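Local atomic coordinates of WbmS, polysaccharide deacetylase involved in O-antigen biosynthesis (Bordetella bronchiseptica, PDB entry 3HFT), a protein that probably removes acetyl groups from sugar residues during O-antigen biosynthesis, as a zinc-binding member of the polysaccharide deacetylase family. Residues E61-C66 and S251-N256; R113-A118 and R142-D147; N137-R142 and G168-V173. All coordinates share one frame; numbering follows the deposited sequence. Where two conformers were deposited one is given.

How the contacts relate
Read from the N terminus, the chain first enters contact 1 at E61-C66, where helix 50-63 ends, and closes this large loop 185 residues later at S251-N256 on the C-terminal helix 245-256. Contacts 2 and 3 are both nested inside it, on the other side of the chain's centre, with centres about 27 Å (contact 2) and 30 Å (contact 3) from that of contact 1. Contact 2 opens at R113-A118, contact 3 opens at N137-R142, contact 2 closes at R142-D147 and contact 3 at G168-V173, so the two loops cross and share R142. They join helices 107-115 and 133-141 to the chain leading into the neighbouring strands 146-147 and 171-172, paired through R145 and V171.

Contact 1 (E61-C66 and S251-N256); sequences EGAGVC and SLLARN
Both methyls of L253 meet A63, and CD2 alone also meets V65; the whole contact between the segments is apolar. The dense part is small. L253 CD2 is the shared point, 3.9 Å from A63 CB and 3.8 Å from V65 CG2, while L253 CD1 lies 4.0 Å from A63 CB. The leucine fork therefore spreads over the alanine methyl with both of its ends, but meets V65 by one branch alone, the two side chains lying at a slant to each other. L253 carries CG anti to its carbonyl carbon (chi1 -70°), which directs the fork out of helix 245-256 and onto the end of helix 50-63. Behind this patch V65 and L253 both rest on L41 of strand 39-44 and on I60, and F21 and I257 add further cover to V65. The setting is that of a polysaccharide deacetylase domain, probably an irregular beta/alpha barrel as in relatives: helix 50-63 links the parallel strands 39-44 and 67-71, and the C-terminal helix packs beside it. G64, with positive phi (71°), is where the chain leaves the helix and turns, so that V65 follows A63 on the same side toward L253. Away from the patch the packing gives way to solvent. E61 and G62 lie on the exposed side of their helix, where E61 OE2 is hydrogen-bonded to N84 ND2, and A254 points away from the other segment. In the last helical turn N256 ND2 donates to L252 O at 2.7 Å, with the donor tilted 16° from the carbonyl plane, and also bonds to D194 OD2. R255, exposed, forms a salt bridge with D194, while S251 CB lies above one face of the guanidinium, offset toward its rim.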
ATOM      1  N   GLU A  61     -15.149  13.923 -21.773  1.00 35.16           N
ATOM      2  CA  GLU A  61     -15.235  14.002 -23.226  1.00 35.51           C
ATOM      3  C   GLU A  61     -15.252  15.453 -23.712  1.00 36.08           C
ATOM      4  O   GLU A  61     -14.603  15.774 -24.689  1.00 34.15           O
ATOM      5  CB  GLU A  61     -16.435  13.203 -23.759  1.00 35.03           C
ATOM      6  CG  GLU A  61     -16.178  11.701 -23.563  1.00 41.17           C
ATOM      7  CD  GLU A  61     -17.110  10.767 -24.335  1.00 39.01           C
ATOM      8  OE1 GLU A  61     -18.260  11.160 -24.642  1.00 39.12           O
ATOM      9  OE2 GLU A  61     -16.670   9.604 -24.575  1.00 44.41           O
ATOM     10  N   GLY A  62     -15.948  16.335 -23.004  1.00 34.89           N
ATOM     11  CA  GLY A  62     -15.974  17.749 -23.368  1.00 34.31           C
ATOM     12  C   GLY A  62     -14.616  18.430 -23.318  1.00 34.65           C
ATOM     13  O   GLY A  62     -14.365  19.377 -24.066  1.00 32.70           O
ATOM     14  N   ALA A  63     -13.742  17.951 -22.436  1.00 35.19           N
ATOM     15  CA  ALA A  63     -12.386  18.470 -22.300  1.00 35.16           C
ATOM     16  C   ALA A  63     -11.474  17.876 -23.353  1.00 36.70           C
ATOM     17  O   ALA A  63     -10.438  18.439 -23.678  1.00 38.52           O
ATOM     18  CB  ALA A  63     -11.851  18.155 -20.885  1.00 33.59           C
ATOM     19  N   GLY A  64     -11.843  16.711 -23.868  1.00 37.25           N
ATOM     20  CA  GLY A  64     -11.058  16.039 -24.883  1.00 35.49           C
ATOM     21  C   GLY A  64      -9.747  15.450 -24.406  1.00 36.62           C
ATOM     22  O   GLY A  64      -8.809  15.354 -25.186  1.00 34.09           O
ATOM     23  N   VAL A  65      -9.685  15.045 -23.138  1.00 36.27           N
ATOM     24  CA  VAL A  65      -8.457  14.488 -22.535  1.00 35.49           C
ATOM     25  C   VAL A  65      -8.566  12.969 -22.290  1.00 35.32           C
ATOM     26  O   VAL A  65      -9.670  12.392 -22.293  1.00 34.89           O
ATOM     27  CB  VAL A  65      -8.140  15.198 -21.164  1.00 34.72           C
ATOM     28  CG1 VAL A  65      -8.089  16.713 -21.338  1.00 36.56           C
ATOM     29  CG2 VAL A  65      -9.195  14.856 -20.069  1.00 35.56           C
ATOM     30  N   CYS A  66      -7.410  12.344 -22.090  1.00 33.66           N
ATOM     31  CA  CYS A  66      -7.306  10.937 -21.702  1.00 34.38           C
ATOM     32  C   CYS A  66      -7.807  10.729 -20.282  1.00 34.55           C
ATOM     33  O   CYS A  66      -7.782  11.645 -19.462  1.00 33.91           O
ATOM     34  CB  CYS A  66      -5.842  10.472 -21.723  1.00 35.63           C
ATOM     35  SG  CYS A  66      -5.160  10.237 -23.358  1.00 39.32           S
ATOM     36  N   SER A 251     -11.788  23.102 -12.914  1.00 36.79           N
ATOM     37  CA  SER A 251     -10.641  24.033 -12.924  1.00 38.01           C
ATOM     38  C   SER A 251      -9.357  23.388 -13.373  1.00 37.86           C
ATOM     39  O   SER A 251      -8.568  23.980 -14.103  1.00 36.38           O
ATOM     40  CB  SER A 251     -10.371  24.593 -11.540  1.00 39.94           C
ATOM     41  OG  SER A 251     -11.471  25.374 -11.157  1.00 49.07           O
ATOM     42  N   LEU A 252      -9.142  22.175 -12.912  1.00 36.28           N
ATOM     43  CA  LEU A 252      -7.939  21.426 -13.267  1.00 37.83           C
ATOM     44  C   LEU A 252      -7.894  21.205 -14.758  1.00 37.26           C
ATOM     45  O   LEU A 252      -6.840  21.370 -15.387  1.00 38.13           O
ATOM     46  CB  LEU A 252      -7.954  20.107 -12.508  1.00 36.08           C
ATOM     47  CG  LEU A 252      -6.937  19.008 -12.678  1.00 43.68           C
ATOM     48  CD1 LEU A 252      -7.216  18.021 -11.531  1.00 43.84           C
ATOM     49  CD2 LEU A 252      -7.057  18.342 -14.025  1.00 41.31           C
ATOM     50  N   LEU A 253      -9.042  20.844 -15.338  1.00 37.64           N
ATOM     51  CA  LEU A 253      -9.151  20.658 -16.788  1.00 37.86           C
ATOM     52  C   LEU A 253      -8.904  21.974 -17.528  1.00 39.57           C
ATOM     53  O   LEU A 253      -8.101  22.017 -18.473  1.00 40.30           O
ATOM     54  CB  LEU A 253     -10.533  20.084 -17.165  1.00 38.57           C
ATOM     55  CG  LEU A 253     -10.819  18.626 -16.763  1.00 35.92           C
ATOM     56  CD1 LEU A 253     -12.304  18.252 -16.917  1.00 34.25           C
ATOM     57  CD2 LEU A 253      -9.888  17.654 -17.527  1.00 32.80           C
ATOM     58  N   ALA A 254      -9.585  23.041 -17.100  1.00 39.36           N
ATOM     59  CA  ALA A 254      -9.455  24.356 -17.743  1.00 40.45           C
ATOM     60  C   ALA A 254      -8.021  24.868 -17.715  1.00 42.14           C
ATOM     61  O   ALA A 254      -7.542  25.386 -18.693  1.00 43.61           O
ATOM     62  CB  ALA A 254     -10.411  25.388 -17.084  1.00 39.01           C
ATOM     63  N   ARG A 255      -7.343  24.729 -16.590  1.00 44.33           N
ATOM     64  CA  ARG A 255      -5.978  25.171 -16.473  1.00 46.17           C
ATOM     65  C   ARG A 255      -4.981  24.362 -17.262  1.00 45.83           C
ATOM     66  O   ARG A 255      -3.882  24.845 -17.476  1.00 44.43           O
ATOM     67  CB  ARG A 255      -5.477  24.972 -15.062  1.00 48.97           C
ATOM     68  CG  ARG A 255      -6.013  25.860 -14.033  1.00 58.41           C
ATOM     69  CD  ARG A 255      -5.258  25.553 -12.750  1.00 59.49           C
ATOM     70  NE  ARG A 255      -5.946  26.237 -11.678  1.00 65.14           N
ATOM     71  CZ  ARG A 255      -6.559  25.647 -10.673  1.00 66.58           C
ATOM     72  NH1 ARG A 255      -6.531  24.324 -10.551  1.00 68.46           N
ATOM     73  NH2 ARG A 255      -7.167  26.400  -9.758  1.00 69.40           N
ATOM     74  N   ASN A 256      -5.300  23.112 -17.595  1.00 44.55           N
ATOM     75  CA  ASN A 256      -4.286  22.201 -18.142  1.00 44.86           C
ATOM     76  C   ASN A 256      -4.515  21.731 -19.579  1.00 45.47           C
ATOM     77  O   ASN A 256      -3.689  21.019 -20.120  1.00 46.36           O
ATOM     78  CB  ASN A 256      -4.134  21.003 -17.217  1.00 46.10           C
ATOM     79  CG  ASN A 256      -3.430  21.368 -15.931  1.00 48.35           C
ATOM     80  OD1 ASN A 256      -2.240  21.684 -15.948  1.00 48.10           O
ATOM     81  ND2 ASN A 256      -4.151  21.341 -14.816  1.00 41.53           N
TER

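Contact 2 (R113-A118 and R142-D147)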
ATOM      1  N   ARG A 113     -14.653 -12.863 -11.835  1.00 38.74           N
ATOM      2  CA  ARG A 113     -15.932 -12.291 -12.222  1.00 37.51           C
ATOM      3  C   ARG A 113     -15.795 -10.851 -12.662  1.00 35.93           C
ATOM      4  O   ARG A 113     -16.404 -10.448 -13.634  1.00 33.43           O
ATOM      5  CB  ARG A 113     -16.950 -12.347 -11.092  1.00 39.32           C
ATOM      6  CG  ARG A 113     -17.786 -13.577 -11.068  1.00 45.18           C
ATOM      7  CD  ARG A 113     -19.066 -13.309 -10.300  1.00 49.30           C
ATOM      8  NE  ARG A 113     -18.814 -12.896  -8.925  1.00 50.73           N
ATOM      9  CZ  ARG A 113     -18.508 -13.730  -7.933  1.00 43.09           C
ATOM     10  NH1 ARG A 113     -18.386 -15.014  -8.159  1.00 47.70           N
ATOM     11  NH2 ARG A 113     -18.296 -13.265  -6.709  1.00 52.88           N
ATOM     12  N   THR A 114     -15.010 -10.065 -11.935  1.00 35.67           N
ATOM     13  CA  THR A 114     -14.817  -8.650 -12.276  1.00 34.43           C
ATOM     14  C   THR A 114     -14.122  -8.483 -13.632  1.00 35.15           C
ATOM     15  O   THR A 114     -14.445  -7.576 -14.414  1.00 34.32           O
ATOM     16  CB  THR A 114     -13.972  -7.948 -11.208  1.00 36.22           C
ATOM     17  OG1 THR A 114     -14.494  -8.267  -9.910  1.00 36.02           O
ATOM     18  CG2 THR A 114     -13.970  -6.438 -11.421  1.00 29.22           C
ATOM     19  N   LEU A 115     -13.162  -9.362 -13.910  1.00 34.79           N
ATOM     20  CA  LEU A 115     -12.417  -9.297 -15.164  1.00 33.87           C
ATOM     21  C   LEU A 115     -13.312  -9.531 -16.377  1.00 35.45           C
ATOM     22  O   LEU A 115     -12.971  -9.097 -17.473  1.00 36.40           O
ATOM     23  CB  LEU A 115     -11.253 -10.296 -15.153  1.00 33.54           C
ATOM     24  CG  LEU A 115     -10.083  -9.847 -14.275  1.00 39.49           C
ATOM     25  CD1 LEU A 115      -9.121 -11.001 -14.016  1.00 38.75           C
ATOM     26  CD2 LEU A 115      -9.391  -8.685 -14.946  1.00 37.44           C
ATOM     27  N   GLU A 116     -14.455 -10.201 -16.182  1.00 33.47           N
ATOM     28  CA  GLU A 116     -15.379 -10.422 -17.265  1.00 35.45           C
ATOM     29  C   GLU A 116     -15.905  -9.086 -17.786  1.00 36.00           C
ATOM     30  O   GLU A 116     -16.378  -9.006 -18.911  1.00 34.70           O
ATOM     31  CB  GLU A 116     -16.550 -11.283 -16.805  1.00 35.52           C
ATOM     32  CG  GLU A 116     -16.152 -12.669 -16.369  1.00 45.07           C
ATOM     33  CD  GLU A 116     -17.329 -13.546 -15.971  1.00 44.17           C
ATOM     34  OE1 GLU A 116     -18.498 -13.137 -16.132  1.00 60.14           O
ATOM     35  OE2 GLU A 116     -17.066 -14.670 -15.495  1.00 68.06           O
ATOM     36  N   LEU A 117     -15.839  -8.036 -16.972  1.00 34.85           N
ATOM     37  CA  LEU A 117     -16.287  -6.716 -17.395  1.00 35.63           C
ATOM     38  C   LEU A 117     -15.342  -6.027 -18.398  1.00 36.41           C
ATOM     39  O   LEU A 117     -15.752  -5.127 -19.119  1.00 35.16           O
ATOM     40  CB  LEU A 117     -16.419  -5.801 -16.186  1.00 36.85           C
ATOM     41  CG  LEU A 117     -17.358  -6.159 -15.042  1.00 36.18           C
ATOM     42  CD1 LEU A 117     -17.164  -5.136 -13.898  1.00 34.62           C
ATOM     43  CD2 LEU A 117     -18.782  -6.186 -15.532  1.00 38.11           C
ATOM     44  N   ALA A 118     -14.081  -6.424 -18.438  1.00 35.75           N
ATOM     45  CA  ALA A 118     -13.121  -5.793 -19.347  1.00 35.20           C
ATOM     46  C   ALA A 118     -12.059  -6.794 -19.748  1.00 36.47           C
ATOM     47  O   ALA A 118     -10.917  -6.687 -19.313  1.00 38.59           O
ATOM     48  CB  ALA A 118     -12.470  -4.562 -18.670  1.00 32.43           C
ATOM     49  N   ARG A 142      -3.320 -13.085 -14.044  1.00 36.55           N
ATOM     50  CA  ARG A 142      -4.412 -12.755 -14.975  1.00 37.75           C
ATOM     51  C   ARG A 142      -4.040 -11.669 -15.985  1.00 36.83           C
ATOM     52  O   ARG A 142      -4.901 -11.090 -16.651  1.00 39.68           O
ATOM     53  CB  ARG A 142      -5.684 -12.356 -14.220  1.00 39.12           C
ATOM     54  CG  ARG A 142      -6.545 -13.513 -13.751  1.00 46.70           C
ATOM     55  CD  ARG A 142      -6.068 -14.043 -12.461  1.00 59.37           C
ATOM     56  NE  ARG A 142      -6.876 -15.121 -11.897  1.00 66.15           N
ATOM     57  CZ  ARG A 142      -6.487 -15.819 -10.831  1.00 65.69           C
ATOM     58  NH1 ARG A 142      -5.315 -15.550 -10.244  1.00 57.92           N
ATOM     59  NH2 ARG A 142      -7.260 -16.784 -10.345  1.00 55.07           N
ATOM     60  N   ARG A 143      -2.758 -11.382 -16.078  1.00 38.61           N
ATOM     61  CA  ARG A 143      -2.222 -10.468 -17.070  1.00 41.26           C
ATOM     62  C   ARG A 143      -2.549  -9.003 -16.863  1.00 39.93           C
ATOM     63  O   ARG A 143      -2.490  -8.228 -17.807  1.00 38.80           O
ATOM     64  CB  ARG A 143      -2.600 -10.932 -18.491  1.00 43.46           C
ATOM     65  CG  ARG A 143      -2.111 -12.347 -18.820  1.00 48.56           C
ATOM     66  CD  ARG A 143      -2.410 -12.714 -20.282  1.00 48.96           C
ATOM     67  NE  ARG A 143      -3.784 -12.359 -20.654  1.00 58.41           N
ATOM     68  N   LEU A 144      -2.881  -8.614 -15.630  1.00 38.73           N
ATOM     69  CA  LEU A 144      -2.951  -7.215 -15.266  1.00 37.55           C
ATOM     70  C   LEU A 144      -1.503  -6.729 -15.144  1.00 39.30           C
ATOM     71  O   LEU A 144      -0.639  -7.482 -14.697  1.00 37.59           O
ATOM     72  CB  LEU A 144      -3.726  -7.029 -13.944  1.00 36.28           C
ATOM     73  CG  LEU A 144      -5.229  -7.369 -14.009  1.00 39.48           C
ATOM     74  CD1 LEU A 144      -5.894  -7.365 -12.634  1.00 33.25           C
ATOM     75  CD2 LEU A 144      -5.954  -6.404 -14.940  1.00 40.28           C
ATOM     76  N   ARG A 145      -1.223  -5.503 -15.581  1.00 36.53           N
ATOM     77  CA  ARG A 145       0.128  -4.970 -15.540  1.00 34.91           C
ATOM     78  C   ARG A 145       0.273  -3.779 -14.645  1.00 33.85           C
ATOM     79  O   ARG A 145       1.374  -3.485 -14.199  1.00 38.66           O
ATOM     80  CB  ARG A 145       0.623  -4.548 -16.925  1.00 35.78           C
ATOM     81  N   TYR A 146      -0.790  -3.025 -14.409  1.00 32.32           N
ATOM     82  CA  TYR A 146      -0.653  -1.847 -13.595  1.00 31.38           C
ATOM     83  C   TYR A 146      -1.506  -1.912 -12.334  1.00 31.85           C
ATOM     84  O   TYR A 146      -2.742  -1.908 -12.422  1.00 34.93           O
ATOM     85  CB  TYR A 146      -1.086  -0.623 -14.394  1.00 34.19           C
ATOM     86  CG  TYR A 146      -0.265  -0.411 -15.617  1.00 34.60           C
ATOM     87  CD1 TYR A 146       0.941   0.272 -15.554  1.00 38.59           C
ATOM     88  CD2 TYR A 146      -0.651  -0.935 -16.825  1.00 33.73           C
ATOM     89  CE1 TYR A 146       1.707   0.454 -16.679  1.00 35.43           C
ATOM     90  CE2 TYR A 146       0.114  -0.752 -17.957  1.00 36.85           C
ATOM     91  CZ  TYR A 146       1.286  -0.054 -17.874  1.00 36.12           C
ATOM     92  OH  TYR A 146       2.055   0.128 -18.980  1.00 37.92           O
ATOM     93  N   ASP A 147      -0.854  -1.915 -11.176  1.00 30.94           N
ATOM     94  CA  ASP A 147      -1.557  -1.842  -9.907  1.00 31.56           C
ATOM     95  C   ASP A 147      -1.647  -0.378  -9.430  1.00 32.82           C
ATOM     96  O   ASP A 147      -0.634   0.318  -9.370  1.00 35.53           O
ATOM     97  CB  ASP A 147      -0.872  -2.712  -8.850  1.00 32.79           C
ATOM     98  CG  ASP A 147      -1.469  -2.508  -7.480  1.00 34.85           C
ATOM     99  OD1 ASP A 147      -1.018  -1.550  -6.787  1.00 35.85           O
ATOM    100  OD2 ASP A 147      -2.381  -3.296  -7.123  1.00 41.08           O
TER
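L115 CD1 packs on the aliphatic root of R142, 3.6 Å from R142 CG and 3.7 Å from R142 CB, while the flat guanidinium of the arginine lies beyond this contact. The two side chains cross at about a right angle. The polar end is held by D112 of helix 107-115, whose OD1 forms a salt bridge with R142 NE. A bend at chi2 (84°) turns the far half of the chain toward that aspartate and leaves its near half against the leucine. The other leucine branch faces a different partner: L115 CD2 meets L144 CD2 at 4.1 Å, methyl against methyl. L115 also rests on V91 of strand 87-91, and L144 on C121 and F139, so this branch lies on the buried side. Between R142 and L144 the chain leaves the helix at R143, whose positive phi makes it the C-prime residue of a Schellman motif, with L144 N bonded to F139 O and R143 N to G140 O. The motif closes helix 133-141 and leads into strand 146-147, parallel to strand 123-124, completing a beta-alpha-beta crossover.

Contact 3 (N137-R142 and G168-V173); sequences NMFGER and GDMVRV
Van der Waals packing of M170 on the helix carrying F139 and G140 makes up most of this contact. M170 is a selenomethionine with two conformers, and in one of them SE lies 3.7 Å from F139 CB and 3.6 Å from G140 N. In that same conformer a bend at chi3 (68°) folds the terminal methyl back, bringing CE within 4.0 Å of F139 CB and placing it obliquely to the phenyl ring. Nearer the backbone, M170 CG comes to 4.1 Å from G140 CA. Backbone also meets backbone: the CA atoms of G140 and G168 are 4.5 Å apart, a closeness possible because neither residue carries a side chain. The polar interactions lie at the margins. On the far side of the helix, R142 NH1 forms a salt bridge with E141 OE1 at 2.9 Å and a weak bond to M138 O, with NE held by D112, while N137 OD1 is bonded to T167. Farther along the strand, R172 NH2 pairs with D147 and is bonded to Q131. F139 and M170 both touch D147 of strand 146-147, the neighbour of strand 171-172. Helix 133-141 thus lies against the sheet whose parallel strands 123-124 and 146-147 it connects, a beta-alpha-beta crossover, with the F139 side chain about 12 Å from the zinc ion held by D46, H92 and H127.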
ATOM      1  N   ASN A 137      -0.136 -11.080  -6.814  1.00 36.66           N
ATOM      2  CA  ASN A 137       0.294 -12.282  -7.573  1.00 36.18           C
ATOM      3  C   ASN A 137      -0.822 -12.726  -8.517  1.00 34.58           C
ATOM      4  O   ASN A 137      -0.585 -13.052  -9.688  1.00 34.45           O
ATOM      5  CB  ASN A 137       0.652 -13.448  -6.623  1.00 36.83           C
ATOM      6  CG  ASN A 137       1.994 -13.262  -5.916  1.00 41.84           C
ATOM      7  OD1 ASN A 137       2.777 -12.385  -6.256  1.00 48.38           O
ATOM      8  ND2 ASN A 137       2.263 -14.106  -4.926  1.00 46.89           N
HETATM    9  N   MSE A 138      -2.045 -12.737  -8.008  0.50 34.32           N
HETATM   10  CA  MSE A 138      -3.174 -13.172  -8.797  0.50 35.70           C
HETATM   11  C   MSE A 138      -3.519 -12.168  -9.893  0.50 34.98           C
HETATM   12  O   MSE A 138      -3.967 -12.566 -10.976  0.50 34.03           O
HETATM   13  CB  MSE A 138      -4.386 -13.469  -7.902  0.50 34.83           C
HETATM   14  CG  MSE A 138      -4.275 -14.816  -7.142  0.50 38.95           C
HETATM   15 SE   MSE A 138      -5.961 -15.336  -6.329  0.38 41.02          SE
HETATM   16  CE  MSE A 138      -7.008 -14.341  -7.490  0.50 31.92           C
ATOM     17  N   PHE A 139      -3.329 -10.874  -9.618  1.00 34.55           N
ATOM     18  CA  PHE A 139      -3.522  -9.851 -10.642  1.00 34.27           C
ATOM     19  C   PHE A 139      -2.584 -10.174 -11.806  1.00 35.34           C
ATOM     20  O   PHE A 139      -3.000 -10.240 -12.962  1.00 34.53           O
ATOM     21  CB  PHE A 139      -3.135  -8.452 -10.135  1.00 33.35           C
ATOM     22  CG  PHE A 139      -4.134  -7.801  -9.201  1.00 35.64           C
ATOM     23  CD1 PHE A 139      -5.441  -8.224  -9.108  1.00 34.35           C
ATOM     24  CD2 PHE A 139      -3.768  -6.653  -8.525  1.00 32.86           C
ATOM     25  CE1 PHE A 139      -6.348  -7.548  -8.271  1.00 36.55           C
ATOM     26  CE2 PHE A 139      -4.657  -5.991  -7.712  1.00 37.51           C
ATOM     27  CZ  PHE A 139      -5.954  -6.458  -7.580  1.00 31.50           C
ATOM     28  N   GLY A 140      -1.322 -10.412 -11.468  1.00 36.04           N
ATOM     29  CA  GLY A 140      -0.276 -10.694 -12.453  1.00 37.25           C
ATOM     30  C   GLY A 140      -0.493 -11.949 -13.276  1.00 37.74           C
ATOM     31  O   GLY A 140      -0.284 -11.938 -14.472  1.00 36.91           O
ATOM     32  N   GLU A 141      -0.925 -13.019 -12.631  1.00 37.49           N
ATOM     33  CA  GLU A 141      -1.279 -14.248 -13.331  1.00 40.53           C
ATOM     34  C   GLU A 141      -2.383 -13.976 -14.351  1.00 38.45           C
ATOM     35  O   GLU A 141      -2.393 -14.583 -15.390  1.00 35.47           O
ATOM     36  CB  GLU A 141      -1.822 -15.298 -12.369  1.00 40.52           C
ATOM     37  CG  GLU A 141      -0.860 -15.854 -11.346  1.00 50.09           C
ATOM     38  CD  GLU A 141      -1.580 -16.669 -10.247  1.00 51.85           C
ATOM     39  OE1 GLU A 141      -2.813 -16.936 -10.375  1.00 60.07           O
ATOM     40  OE2 GLU A 141      -0.895 -17.034  -9.254  1.00 74.37           O
ATOM     41  N   ARG A 142      -3.320 -13.085 -14.044  1.00 36.55           N
ATOM     42  CA  ARG A 142      -4.412 -12.755 -14.975  1.00 37.75           C
ATOM     43  C   ARG A 142      -4.040 -11.669 -15.985  1.00 36.83           C
ATOM     44  O   ARG A 142      -4.901 -11.090 -16.651  1.00 39.68           O
ATOM     45  CB  ARG A 142      -5.684 -12.356 -14.220  1.00 39.12           C
ATOM     46  CG  ARG A 142      -6.545 -13.513 -13.751  1.00 46.70           C
ATOM     47  CD  ARG A 142      -6.068 -14.043 -12.461  1.00 59.37           C
ATOM     48  NE  ARG A 142      -6.876 -15.121 -11.897  1.00 66.15           N
ATOM     49  CZ  ARG A 142      -6.487 -15.819 -10.831  1.00 65.69           C
ATOM     50  NH1 ARG A 142      -5.315 -15.550 -10.244  1.00 57.92           N
ATOM     51  NH2 ARG A 142      -7.260 -16.784 -10.345  1.00 55.07           N
ATOM     52  N   GLY A 168       5.094 -10.746 -11.818  1.00 53.36           N
ATOM     53  CA  GLY A 168       4.150 -10.474 -12.918  1.00 52.88           C
ATOM     54  C   GLY A 168       4.566  -9.401 -13.925  1.00 51.93           C
ATOM     55  O   GLY A 168       3.747  -8.994 -14.731  1.00 56.17           O
ATOM     56  N   ASP A 169       5.830  -8.961 -13.930  1.00 48.22           N
ATOM     57  CA  ASP A 169       6.192  -7.749 -14.695  1.00 46.16           C
ATOM     58  C   ASP A 169       5.195  -6.583 -14.401  1.00 42.43           C
ATOM     59  O   ASP A 169       5.014  -5.701 -15.232  1.00 43.50           O
ATOM     60  CB  ASP A 169       6.217  -7.988 -16.207  1.00 47.30           C
HETATM   61  N   MSE A 170       4.566  -6.597 -13.233  0.50 38.44           N
HETATM   62  CA  MSE A 170       3.613  -5.553 -12.892  0.50 35.82           C
HETATM   63  C   MSE A 170       4.360  -4.278 -12.521  0.50 33.75           C
HETATM   64  O   MSE A 170       5.524  -4.323 -12.102  0.50 29.91           O
HETATM   65  CB  MSE A 170       2.733  -5.993 -11.726  0.50 34.31           C
HETATM   66  CG  MSE A 170       1.874  -7.221 -12.014  0.50 31.29           C
HETATM   67 SE   MSE A 170       0.310  -7.219 -10.821  0.37 38.12          SE
HETATM   68  CE  MSE A 170      -0.627  -5.705 -11.536  0.50 34.36           C
ATOM     69  N   VAL A 171       3.674  -3.153 -12.685  1.00 33.13           N
ATOM     70  CA  VAL A 171       4.167  -1.853 -12.313  1.00 31.80           C
ATOM     71  C   VAL A 171       3.205  -1.310 -11.242  1.00 33.54           C
ATOM     72  O   VAL A 171       1.964  -1.401 -11.382  1.00 36.02           O
ATOM     73  CB  VAL A 171       4.204  -0.934 -13.533  1.00 36.42           C
ATOM     74  CG1 VAL A 171       4.419   0.530 -13.106  1.00 32.52           C
ATOM     75  CG2 VAL A 171       5.284  -1.416 -14.521  1.00 30.87           C
ATOM     76  N   ARG A 172       3.747  -0.845 -10.122  1.00 31.60           N
ATOM     77  CA  ARG A 172       2.919  -0.213  -9.120  1.00 30.51           C
ATOM     78  C   ARG A 172       2.901   1.284  -9.398  1.00 32.45           C
ATOM     79  O   ARG A 172       3.947   1.936  -9.566  1.00 31.28           O
ATOM     80  CB  ARG A 172       3.425  -0.509  -7.713  1.00 32.96           C
ATOM     81  CG  ARG A 172       3.509  -1.978  -7.426  1.00 33.48           C
ATOM     82  CD  ARG A 172       3.298  -2.197  -5.961  1.00 32.63           C
ATOM     83  NE  ARG A 172       1.887  -2.081  -5.632  1.00 32.11           N
ATOM     84  CZ  ARG A 172       1.375  -2.354  -4.447  1.00 36.39           C
ATOM     85  NH1 ARG A 172       2.172  -2.735  -3.465  1.00 33.74           N
ATOM     86  NH2 ARG A 172       0.074  -2.259  -4.240  1.00 33.74           N
ATOM     87  N   VAL A 173       1.689   1.833  -9.470  1.00 31.78           N
ATOM     88  CA  VAL A 173       1.473   3.214  -9.769  1.00 32.19           C
ATOM     89  C   VAL A 173       0.827   3.927  -8.550  1.00 32.39           C
ATOM     90  O   VAL A 173      -0.331   3.708  -8.268  1.00 32.46           O
ATOM     91  CB  VAL A 173       0.546   3.360 -11.009  1.00 33.59           C
ATOM     92  CG1 VAL A 173       0.345   4.876 -11.343  1.00 31.55           C
ATOM     93  CG2 VAL A 173       1.098   2.543 -12.221  1.00 29.50           C
TER